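Local structure of EvdO1 (Micromonospora carbonacea, 4XBZ) at residues L79-R82 against A83-R87; V170-G174 against A175-I179; A275-I278 against G279-Q283; L312-W315 against V316-P319. The protein probably catalyses an oxidative cyclization in orthosomycin biosynthesis, as a metal-dependent oxygenase with a double-stranded beta-helix fold. All coordinates share one frame; numbering follows the deposited sequence.

Interaction 1 (L79-R82 against A83-R87); sequences LIDR and AWSTR
Asp81 O is gripped twice by Ser85, by the backbone N at 3.0 Å and by the hydroxyl OG at 2.9 Å. The donors arrive from different directions: N is tilted 19° from the carbonyl plane, while OG stands 40° above it, off any lone pair. What brings the hydroxyl back over the preceding turn is its torsion, with OG beside Ser85's own N and anti to the carbonyl carbon (chi1 -61°). All this happens in the last turns of helix 66-86, in the phytanoyl-CoA dioxygenase-like part of the chain. Regular helix bonds run from Ala83 N to Leu79 O and from Trp84 N to Ile80 O. Arg87 then turns off with positive phi, although its N still reaches Ala83 O at 3.1 Å. One turn apart, Ile80 and Trp84 lie side by side, and CG2 of the isoleucine touches CD1 of the indole at 3.7 Å. Beyond them, Ala83 and Trp84 rest on Pro105 of strand 105-109. On another side of the helix Arg82 O accepts Thr86 N at 3.2 Å; Thr86 OG1 adds a weak bond to Arg82 O at 3.4 Å, its stronger partner being Ser88 N.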
loop_
_atom_site.group_PDB
_atom_site.type_symbol
_atom_site.label_atom_id
_atom_site.label_comp_id
_atom_site.label_asym_id
_atom_site.label_seq_id
_atom_site.Cartn_x
_atom_site.Cartn_y
_atom_site.Cartn_z
ATOM N N LEU A 79 30.791 0.926 14.074
ATOM C CA LEU A 79 29.850 1.486 15.041
ATOM C C LEU A 79 29.821 0.674 16.317
ATOM O O LEU A 79 29.728 1.218 17.420
ATOM C CB LEU A 79 28.446 1.569 14.443
ATOM C CG LEU A 79 28.299 2.709 13.436
ATOM C CD1 LEU A 79 27.173 2.438 12.468
ATOM C CD2 LEU A 79 28.078 4.015 14.198
ATOM N N ILE A 80 29.898 -0.636 16.165
ATOM C CA ILE A 80 29.871 -1.511 17.323
ATOM C C ILE A 80 31.139 -1.273 18.128
ATOM O O ILE A 80 31.087 -1.167 19.348
ATOM C CB ILE A 80 29.737 -3.001 16.927
ATOM C CG1 ILE A 80 28.330 -3.276 16.380
ATOM C CG2 ILE A 80 30.023 -3.890 18.120
ATOM C CD1 ILE A 80 28.110 -4.724 15.902
ATOM N N ASP A 81 32.269 -1.152 17.433
ATOM C CA ASP A 81 33.557 -0.929 18.098
ATOM C C ASP A 81 33.503 0.371 18.909
ATOM O O ASP A 81 33.999 0.438 20.039
ATOM C CB ASP A 81 34.703 -0.903 17.069
ATOM C CG ASP A 81 36.082 -0.793 17.715
ATOM O OD1 ASP A 81 36.277 -1.298 18.845
ATOM O OD2 ASP A 81 36.986 -0.205 17.084
ATOM N N ARG A 82 32.854 1.387 18.341
ATOM C CA ARG A 82 32.688 2.671 19.013
ATOM C C ARG A 82 31.883 2.544 20.300
ATOM O O ARG A 82 32.248 3.120 21.327
ATOM C CB ARG A 82 32.013 3.668 18.073
ATOM C CG ARG A 82 31.369 4.864 18.761
ATOM C CD ARG A 82 30.697 5.770 17.734
ATOM N NE ARG A 82 30.188 6.996 18.334
ATOM C CZ ARG A 82 29.621 7.978 17.641
ATOM N NH1 ARG A 82 29.495 7.878 16.317
ATOM N NH2 ARG A 82 29.181 9.059 18.271
ATOM N N ALA A 83 30.799 1.776 20.249
ATOM C CA ALA A 83 29.925 1.641 21.404
ATOM C C ALA A 83 30.663 1.022 22.579
ATOM O O ALA A 83 30.494 1.453 23.716
ATOM C CB ALA A 83 28.698 0.817 21.052
ATOM N N TRP A 84 31.490 0.020 22.291
ATOM C CA TRP A 84 32.298 -0.633 23.307
ATOM C C TRP A 84 33.372 0.281 23.881
ATOM O O TRP A 84 33.590 0.307 25.097
ATOM C CB TRP A 84 32.967 -1.883 22.739
ATOM C CG TRP A 84 32.077 -3.070 22.588
ATOM C CD1 TRP A 84 31.670 -3.649 21.418
ATOM C CD2 TRP A 84 31.490 -3.841 23.640
ATOM N NE1 TRP A 84 30.881 -4.738 21.675
ATOM C CE2 TRP A 84 30.749 -4.879 23.034
ATOM C CE3 TRP A 84 31.523 -3.761 25.031
ATOM C CZ2 TRP A 84 30.046 -5.833 23.776
ATOM C CZ3 TRP A 84 30.820 -4.704 25.765
ATOM C CH2 TRP A 84 30.093 -5.726 25.137
ATOM N N SER A 85 34.057 1.007 23.004
ATOM C CA SER A 85 35.129 1.908 23.425
ATOM C C SER A 85 34.648 2.957 24.423
ATOM O O SER A 85 35.382 3.314 25.339
ATOM C CB SER A 85 35.750 2.631 22.223
ATOM O OG SER A 85 36.322 1.723 21.300
ATOM N N THR A 86 33.421 3.440 24.243
ATOM C CA THR A 86 32.959 4.610 24.976
ATOM C C THR A 86 32.094 4.274 26.177
ATOM O O THR A 86 32.086 5.009 27.168
ATOM C CB THR A 86 32.151 5.562 24.081
ATOM O OG1 THR A 86 30.870 4.988 23.810
ATOM C CG2 THR A 86 32.882 5.823 22.772
ATOM N N ARG A 87 31.366 3.171 26.082
ATOM C CA ARG A 87 30.342 2.851 27.060
ATOM C C ARG A 87 29.458 4.061 27.287
ATOM O O ARG A 87 29.119 4.413 28.421
ATOM C CB ARG A 87 30.973 2.374 28.352
ATOM C CG ARG A 87 31.890 1.233 28.087
ATOM C CD ARG A 87 32.437 0.585 29.319
ATOM N NE ARG A 87 33.310 -0.483 28.858
ATOM C CZ ARG A 87 32.912 -1.729 28.622
ATOM N NH1 ARG A 87 31.657 -2.093 28.868
ATOM N NH2 ARG A 87 33.786 -2.616 28.169
#

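Interaction 2 (V170-G174 against A175-I179); sequences VGVTG and AGRVI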
loop_
_atom_site.group_PDB
_atom_site.type_symbol
_atom_site.label_atom_id
_atom_site.label_comp_id
_atom_site.label_asym_id
_atom_site.label_seq_id
_atom_site.Cartn_x
_atom_site.Cartn_y
_atom_site.Cartn_z
ATOM N N VAL A 170 -5.219 -1.768 12.979
ATOM C CA VAL A 170 -5.453 -2.633 11.822
ATOM C C VAL A 170 -6.219 -1.918 10.706
ATOM O O VAL A 170 -5.872 -2.039 9.532
ATOM C CB VAL A 170 -6.196 -3.905 12.243
ATOM C CG1 VAL A 170 -6.666 -4.718 11.006
ATOM C CG2 VAL A 170 -5.294 -4.739 13.178
ATOM N N GLY A 171 -7.243 -1.155 11.064
ATOM C CA GLY A 171 -7.907 -0.314 10.082
ATOM C C GLY A 171 -6.906 0.592 9.376
ATOM O O GLY A 171 -6.904 0.698 8.156
ATOM N N VAL A 172 -6.018 1.210 10.146
ATOM C CA VAL A 172 -5.069 2.160 9.594
ATOM C C VAL A 172 -3.980 1.543 8.720
ATOM O O VAL A 172 -3.664 2.084 7.660
ATOM C CB VAL A 172 -4.394 2.956 10.718
ATOM C CG1 VAL A 172 -3.430 3.988 10.138
ATOM C CG2 VAL A 172 -5.440 3.637 11.562
ATOM N N THR A 173 -3.404 0.415 9.132
ATOM C CA THR A 173 -2.196 -0.054 8.462
ATOM C C THR A 173 -1.990 -1.581 8.483
ATOM O O THR A 173 -0.883 -2.078 8.204
ATOM C CB THR A 173 -0.942 0.660 9.080
ATOM O OG1 THR A 173 0.223 0.371 8.304
ATOM C CG2 THR A 173 -0.709 0.244 10.553
ATOM N N GLY A 174 -3.050 -2.330 8.793
ATOM C CA GLY A 174 -2.998 -3.782 8.707
ATOM C C GLY A 174 -2.532 -4.174 7.323
ATOM O O GLY A 174 -1.808 -5.157 7.161
ATOM N N ALA A 175 -2.952 -3.391 6.321
ATOM C CA ALA A 175 -2.512 -3.561 4.940
ATOM C C ALA A 175 -1.007 -3.318 4.739
ATOM O O ALA A 175 -0.486 -3.635 3.672
ATOM C CB ALA A 175 -3.291 -2.644 4.035
ATOM N N GLY A 176 -0.315 -2.761 5.742
ATOM C CA GLY A 176 1.138 -2.630 5.678
ATOM C C GLY A 176 1.693 -1.310 5.135
ATOM O O GLY A 176 2.446 -1.284 4.162
ATOM N N ARG A 177 1.345 -0.206 5.780
ATOM C CA ARG A 177 1.770 1.106 5.309
ATOM C C ARG A 177 2.873 1.649 6.216
ATOM O O ARG A 177 3.630 2.539 5.828
ATOM C CB ARG A 177 0.565 2.057 5.251
ATOM C CG ARG A 177 -0.645 1.403 4.533
ATOM C CD ARG A 177 -1.959 2.099 4.863
ATOM N NE ARG A 177 -1.971 3.401 4.242
ATOM C CZ ARG A 177 -2.588 4.468 4.732
ATOM N NH1 ARG A 177 -3.282 4.391 5.860
ATOM N NH2 ARG A 177 -2.513 5.614 4.065
ATOM N N VAL A 178 2.956 1.087 7.421
ATOM C CA VAL A 178 4.051 1.357 8.340
ATOM C C VAL A 178 4.952 0.128 8.393
ATOM O O VAL A 178 4.546 -0.944 8.839
ATOM C CB VAL A 178 3.546 1.704 9.754
ATOM C CG1 VAL A 178 4.717 1.969 10.681
ATOM C CG2 VAL A 178 2.601 2.903 9.691
ATOM N N ILE A 179 6.179 0.289 7.923
ATOM C CA ILE A 179 7.009 -0.851 7.575
ATOM C C ILE A 179 8.441 -0.724 8.113
ATOM O O ILE A 179 9.081 0.326 7.993
ATOM C CB ILE A 179 7.059 -1.035 6.039
ATOM C CG1 ILE A 179 5.646 -1.158 5.457
ATOM C CG2 ILE A 179 7.938 -2.239 5.659
ATOM C CD1 ILE A 179 5.623 -1.386 3.959
HETATM O O HOH W 1 -5.356 -1.360 6.800
HETATM O O HOH W 2 1.934 -1.340 8.967
#
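The turn that carries the chain out of helix 169-173 toward strand 179-184 is tied together by Thr173 and Arg177. Thr173 uses both its oxygens: Gly176 N bonds to the carbonyl O at 2.6 Å, from well above the carbonyl plane, and Arg177 N bonds to OG1 at 2.8 Å. OG1 can reach forward because it lies anti to Thr173's own N (chi1 -171°). A water extends the network, 2.5 Å from Thr173 OG1 and 2.6 Å from Val178 O. Gly176 has positive phi and psi, where a side chain would jam against the preceding carbonyl. Arg177 bends at chi3 (70°) and brings NH1 back to Val172 O at 3.0 Å, in both the carbonyl plane and the guanidinium plane. The same NH1 also bonds to Gly171 O of the second subunit. A leucine in place of Arg177 would probably leave Val172 O and that neighbouring carbonyl without their common donor, disturbing helix end and subunit interface together. With every touching residue buried, the chemistry implies a turn held by hydrogen bonds: Thr173 O is met by Gly176 N and by Asn239 ND2, Val172 O by Arg177 NH1, and the threonine hydroxyl takes up Arg177 N.

Interaction 3 (A275-I278 against G279-Q283); sequences AEYI and GLKQQ
Ile278, Tyr277 and Lys281 bring most of the surface together here, and the tyrosine and lysine do so through their side chains. Lys281 stands one turn after Tyr277 and crosses its ring: CG hangs over one face, 3.5 Å from the ring centroid and 17° off the normal, a CH-pi contact. The closest ring atom is CZ, 3.3 Å from Lys281 CG. Tyr277 contributes by swinging CG anti to its own backbone N (chi1 -176°), while the lysine, bent at chi2, chi3 and chi4, follows the ring outward until NZ makes a weak hydrogen bond to Pro141 O. The ring also stacks with His273. Replacing Tyr277 with an alanine would probably deprive the lysine's methylenes of the surface they lie on and set its chain free to turn. Ile278 lies alongside Gln282, whose amide bonds to Leu312 O and His314 N; between the backbones, Gln282 N reaches Ile278 O at 3.0 Å. Lys281 N likewise meets Tyr277 O at 3.0 Å. Near the helix start a water stands in for a direct bond, donating to Ala275 O at 2.7 Å and accepting from Gly279 N at 2.8 Å. This is classic i to i+4 pairing along a helix, here in helix 275-293 where it packs on strand 139-147 of the large sheet.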
loop_
_atom_site.group_PDB
_atom_site.type_symbol
_atom_site.label_atom_id
_atom_site.label_comp_id
_atom_site.label_asym_id
_atom_site.label_seq_id
_atom_site.Cartn_x
_atom_site.Cartn_y
_atom_site.Cartn_z
ATOM N N ALA A 275 4.397 17.850 13.577
ATOM C CA ALA A 275 4.173 18.107 12.154
ATOM C C ALA A 275 5.459 18.518 11.448
ATOM O O ALA A 275 5.632 18.265 10.255
ATOM C CB ALA A 275 3.097 19.181 11.963
ATOM N N GLU A 276 6.347 19.147 12.211
ATOM C CA GLU A 276 7.665 19.593 11.751
ATOM C C GLU A 276 8.592 18.437 11.337
ATOM O O GLU A 276 9.392 18.565 10.404
ATOM C CB GLU A 276 8.328 20.421 12.867
ATOM C CG GLU A 276 9.707 20.988 12.557
ATOM C CD GLU A 276 10.376 21.603 13.791
ATOM O OE1 GLU A 276 10.076 21.167 14.926
ATOM O OE2 GLU A 276 11.195 22.528 13.624
ATOM N N TYR A 277 8.482 17.316 12.042
ATOM C CA TYR A 277 9.301 16.136 11.766
ATOM C C TYR A 277 9.260 15.739 10.291
ATOM O O TYR A 277 10.296 15.429 9.715
ATOM C CB TYR A 277 8.846 14.972 12.647
ATOM C CG TYR A 277 9.659 13.684 12.542
ATOM C CD1 TYR A 277 10.928 13.578 13.136
ATOM C CD2 TYR A 277 9.135 12.556 11.900
ATOM C CE1 TYR A 277 11.650 12.409 13.068
ATOM C CE2 TYR A 277 9.856 11.366 11.835
ATOM C CZ TYR A 277 11.110 11.301 12.423
ATOM O OH TYR A 277 11.831 10.137 12.350
ATOM N N ILE A 278 8.071 15.794 9.686
ATOM C CA ILE A 278 7.874 15.351 8.308
ATOM C C ILE A 278 8.814 16.050 7.321
ATOM O O ILE A 278 9.514 15.397 6.547
ATOM C CB ILE A 278 6.403 15.580 7.858
ATOM C CG1 ILE A 278 5.430 14.845 8.788
ATOM C CG2 ILE A 278 6.209 15.173 6.395
ATOM C CD1 ILE A 278 3.991 14.961 8.391
ATOM N N GLY A 279 8.833 17.380 7.351
ATOM C CA GLY A 279 9.692 18.129 6.453
ATOM C C GLY A 279 11.167 17.820 6.647
ATOM O O GLY A 279 11.919 17.743 5.675
ATOM N N LEU A 280 11.580 17.632 7.901
ATOM C CA LEU A 280 12.984 17.382 8.208
ATOM C C LEU A 280 13.424 16.013 7.677
ATOM O O LEU A 280 14.508 15.881 7.086
ATOM C CB LEU A 280 13.233 17.498 9.718
ATOM C CG LEU A 280 12.870 18.887 10.268
ATOM C CD1 LEU A 280 12.846 18.941 11.798
ATOM C CD2 LEU A 280 13.799 19.945 9.703
ATOM N N LYS A 281 12.582 14.995 7.857
ATOM C CA LYS A 281 12.942 13.670 7.376
ATOM C C LYS A 281 12.900 13.599 5.855
ATOM O O LYS A 281 13.673 12.854 5.250
ATOM C CB LYS A 281 12.048 12.597 8.000
ATOM C CG LYS A 281 12.165 12.532 9.508
ATOM C CD LYS A 281 13.637 12.632 9.981
ATOM C CE LYS A 281 14.510 11.452 9.491
ATOM N NZ LYS A 281 14.385 10.215 10.335
ATOM N N GLN A 282 12.026 14.389 5.232
ATOM C CA GLN A 282 12.041 14.509 3.779
ATOM C C GLN A 282 13.389 15.054 3.314
ATOM O O GLN A 282 13.935 14.614 2.298
ATOM C CB GLN A 282 10.899 15.411 3.289
ATOM C CG GLN A 282 9.528 14.740 3.320
ATOM C CD GLN A 282 8.392 15.688 2.970
ATOM O OE1 GLN A 282 8.383 16.849 3.376
ATOM N NE2 GLN A 282 7.425 15.193 2.225
ATOM N N GLN A 283 13.912 16.019 4.064
ATOM C CA GLN A 283 15.219 16.598 3.777
ATOM C C GLN A 283 16.320 15.548 3.962
ATOM O O GLN A 283 17.263 15.483 3.165
ATOM C CB GLN A 283 15.503 17.807 4.673
ATOM C CG GLN A 283 14.702 19.088 4.389
ATOM C CD GLN A 283 15.392 20.305 4.997
ATOM O OE1 GLN A 283 16.518 20.633 4.624
ATOM N NE2 GLN A 283 14.745 20.945 5.961
HETATM O O HOH W 3 6.638 19.088 7.912
#

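Interaction 4 (L312-W315 against V316-P319); sequences LRHW and VDRP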
loop_
_atom_site.group_PDB
_atom_site.type_symbol
_atom_site.label_atom_id
_atom_site.label_comp_id
_atom_site.label_asym_id
_atom_site.label_seq_id
_atom_site.Cartn_x
_atom_site.Cartn_y
_atom_site.Cartn_z
ATOM N N LEU A 312 2.068 18.070 0.650
ATOM C CA LEU A 312 2.848 17.331 1.633
ATOM C C LEU A 312 4.354 17.432 1.374
ATOM O O LEU A 312 5.141 16.717 1.989
ATOM C CB LEU A 312 2.425 15.869 1.641
ATOM C CG LEU A 312 1.036 15.562 2.191
ATOM C CD1 LEU A 312 0.536 14.275 1.583
ATOM C CD2 LEU A 312 1.096 15.447 3.690
ATOM N N ARG A 313 4.757 18.292 0.446
ATOM C CA ARG A 313 6.162 18.646 0.359
ATOM C C ARG A 313 6.415 19.726 1.398
ATOM O O ARG A 313 5.744 20.757 1.417
ATOM C CB ARG A 313 6.531 19.095 -1.045
ATOM C CG ARG A 313 6.266 17.999 -2.046
ATOM C CD ARG A 313 6.231 18.504 -3.467
ATOM N NE ARG A 313 5.968 17.404 -4.390
ATOM C CZ ARG A 313 6.784 17.028 -5.370
ATOM N NH1 ARG A 313 7.921 17.685 -5.587
ATOM N NH2 ARG A 313 6.456 16.001 -6.145
ATOM N N HIS A 314 7.350 19.456 2.298
ATOM C CA HIS A 314 7.603 20.321 3.437
ATOM C C HIS A 314 9.095 20.546 3.625
ATOM O O HIS A 314 9.529 21.158 4.598
ATOM C CB HIS A 314 6.999 19.717 4.701
ATOM C CG HIS A 314 5.504 19.669 4.690
ATOM N ND1 HIS A 314 4.726 20.802 4.587
ATOM C CD2 HIS A 314 4.644 18.627 4.777
ATOM C CE1 HIS A 314 3.450 20.459 4.599
ATOM N NE2 HIS A 314 3.374 19.145 4.718
ATOM N N TRP A 315 9.879 20.069 2.669
ATOM C CA TRP A 315 11.324 20.091 2.800
ATOM C C TRP A 315 11.927 21.439 2.447
ATOM O O TRP A 315 13.127 21.548 2.208
ATOM C CB TRP A 315 11.950 19.010 1.934
ATOM C CG TRP A 315 11.748 19.173 0.444
ATOM C CD1 TRP A 315 12.346 20.094 -0.372
ATOM C CD2 TRP A 315 10.939 18.352 -0.408
ATOM N NE1 TRP A 315 11.942 19.908 -1.668
ATOM C CE2 TRP A 315 11.081 18.842 -1.719
ATOM C CE3 TRP A 315 10.108 17.250 -0.188
ATOM C CZ2 TRP A 315 10.420 18.271 -2.805
ATOM C CZ3 TRP A 315 9.460 16.687 -1.260
ATOM C CH2 TRP A 315 9.615 17.199 -2.556
ATOM N N VAL A 316 11.092 22.465 2.400
ATOM C CA VAL A 316 11.589 23.821 2.260
ATOM C C VAL A 316 11.094 24.657 3.437
ATOM O O VAL A 316 11.466 25.817 3.577
ATOM C CB VAL A 316 11.146 24.457 0.919
ATOM C CG1 VAL A 316 11.542 23.555 -0.255
ATOM C CG2 VAL A 316 9.643 24.728 0.921
ATOM N N ASP A 317 10.260 24.050 4.283
ATOM C CA ASP A 317 9.643 24.733 5.429
ATOM C C ASP A 317 10.648 25.181 6.475
ATOM O O ASP A 317 10.382 26.098 7.255
ATOM C CB ASP A 317 8.620 23.830 6.116
ATOM C CG ASP A 317 7.359 23.651 5.309
ATOM O OD1 ASP A 317 7.376 23.950 4.091
ATOM O OD2 ASP A 317 6.353 23.198 5.901
ATOM N N ARG A 318 11.784 24.501 6.514
ATOM C CA ARG A 318 12.825 24.804 7.481
ATOM C C ARG A 318 14.106 25.085 6.701
ATOM O O ARG A 318 14.221 24.693 5.532
ATOM C CB ARG A 318 13.012 23.642 8.481
ATOM C CG ARG A 318 12.320 23.828 9.850
ATOM C CD ARG A 318 10.842 24.167 9.703
ATOM N NE ARG A 318 10.150 24.380 10.976
ATOM C CZ ARG A 318 8.948 24.956 11.089
ATOM N NH1 ARG A 318 8.303 25.390 10.005
ATOM N NH2 ARG A 318 8.388 25.105 12.283
ATOM N N PRO A 319 15.059 25.795 7.331
ATOM C CA PRO A 319 16.379 26.015 6.724
ATOM C C PRO A 319 17.140 24.704 6.524
ATOM O O PRO A 319 16.826 23.719 7.194
ATOM C CB PRO A 319 17.084 26.920 7.740
ATOM C CG PRO A 319 16.308 26.751 9.024
ATOM C CD PRO A 319 14.904 26.533 8.599
#
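Across the beta turn from His314 to Asp317, in the loop region that follows helix 275-293, the imidazole of the histidine and the carboxylate of the aspartate meet with their planes 72° apart, so the two flat groups touch without stacking. Asp317 OD2 approaches the ring obliquely, tilted 28° from its plane, and accepts a bent hydrogen bond from His314 ND1 at 3.2 Å; the nitrogen in turn comes from above the carboxylate plane. The indole of Trp315 has the CB of Arg313 over one face, 3.8 Å above the plane and offset toward the rim, and Val316 CG1 obliquely beside CD1 at 3.6 Å. The ring also makes a cation-pi contact with Arg286. The closing bond of the turn runs from Asp317 N to His314 O at 3.0 Å, arriving from well above the carbonyl plane. The His-carboxylate bond links the same two residues a second time, side chain to side chain, which may limit the rotation of the imidazole and probably favours a positive charge on the ring. The indole is carried between Trp315's own N and carbonyl carbon (chi1 64°), the position that allows it to swing back over Arg313. The outer side of the turn, at Val316 and Asp317, is solvent-exposed, while on the inner side His314 touches Ile278 and Trp315 touches Gln282 and Gln283, all on the helix. Arg313 sends its guanidinium elsewhere, NH2 bonding to Gln307 OE1. Asp317 CB lies 3.2 Å from His314 O, closely tucked under the turn it helps to close.

In the fold
Interactions 2 and 3 are buried, interaction 1 is partly buried and interaction 4 lies at the surface. Interactions 3 and 4 have centres about 7 Å apart and hold the same region: the amide of Gln282 in helix 275-293 is probably hydrogen-bonded to the backbone of Leu312 and His314, mooring the turn. Interaction 1, at the end of helix 66-86, and interaction 2 lie on opposite sides of the chain's centre, their centres about 36 Å apart. Chemistry follows place: backbone and hydroxyl bonds finish a helix in 1, a buried polar network reaches the second subunit in 2, CH-pi packing lines the helix of 3, and a backbone bond closes the exposed turn of 4, backed by a histidine-carboxylate bond.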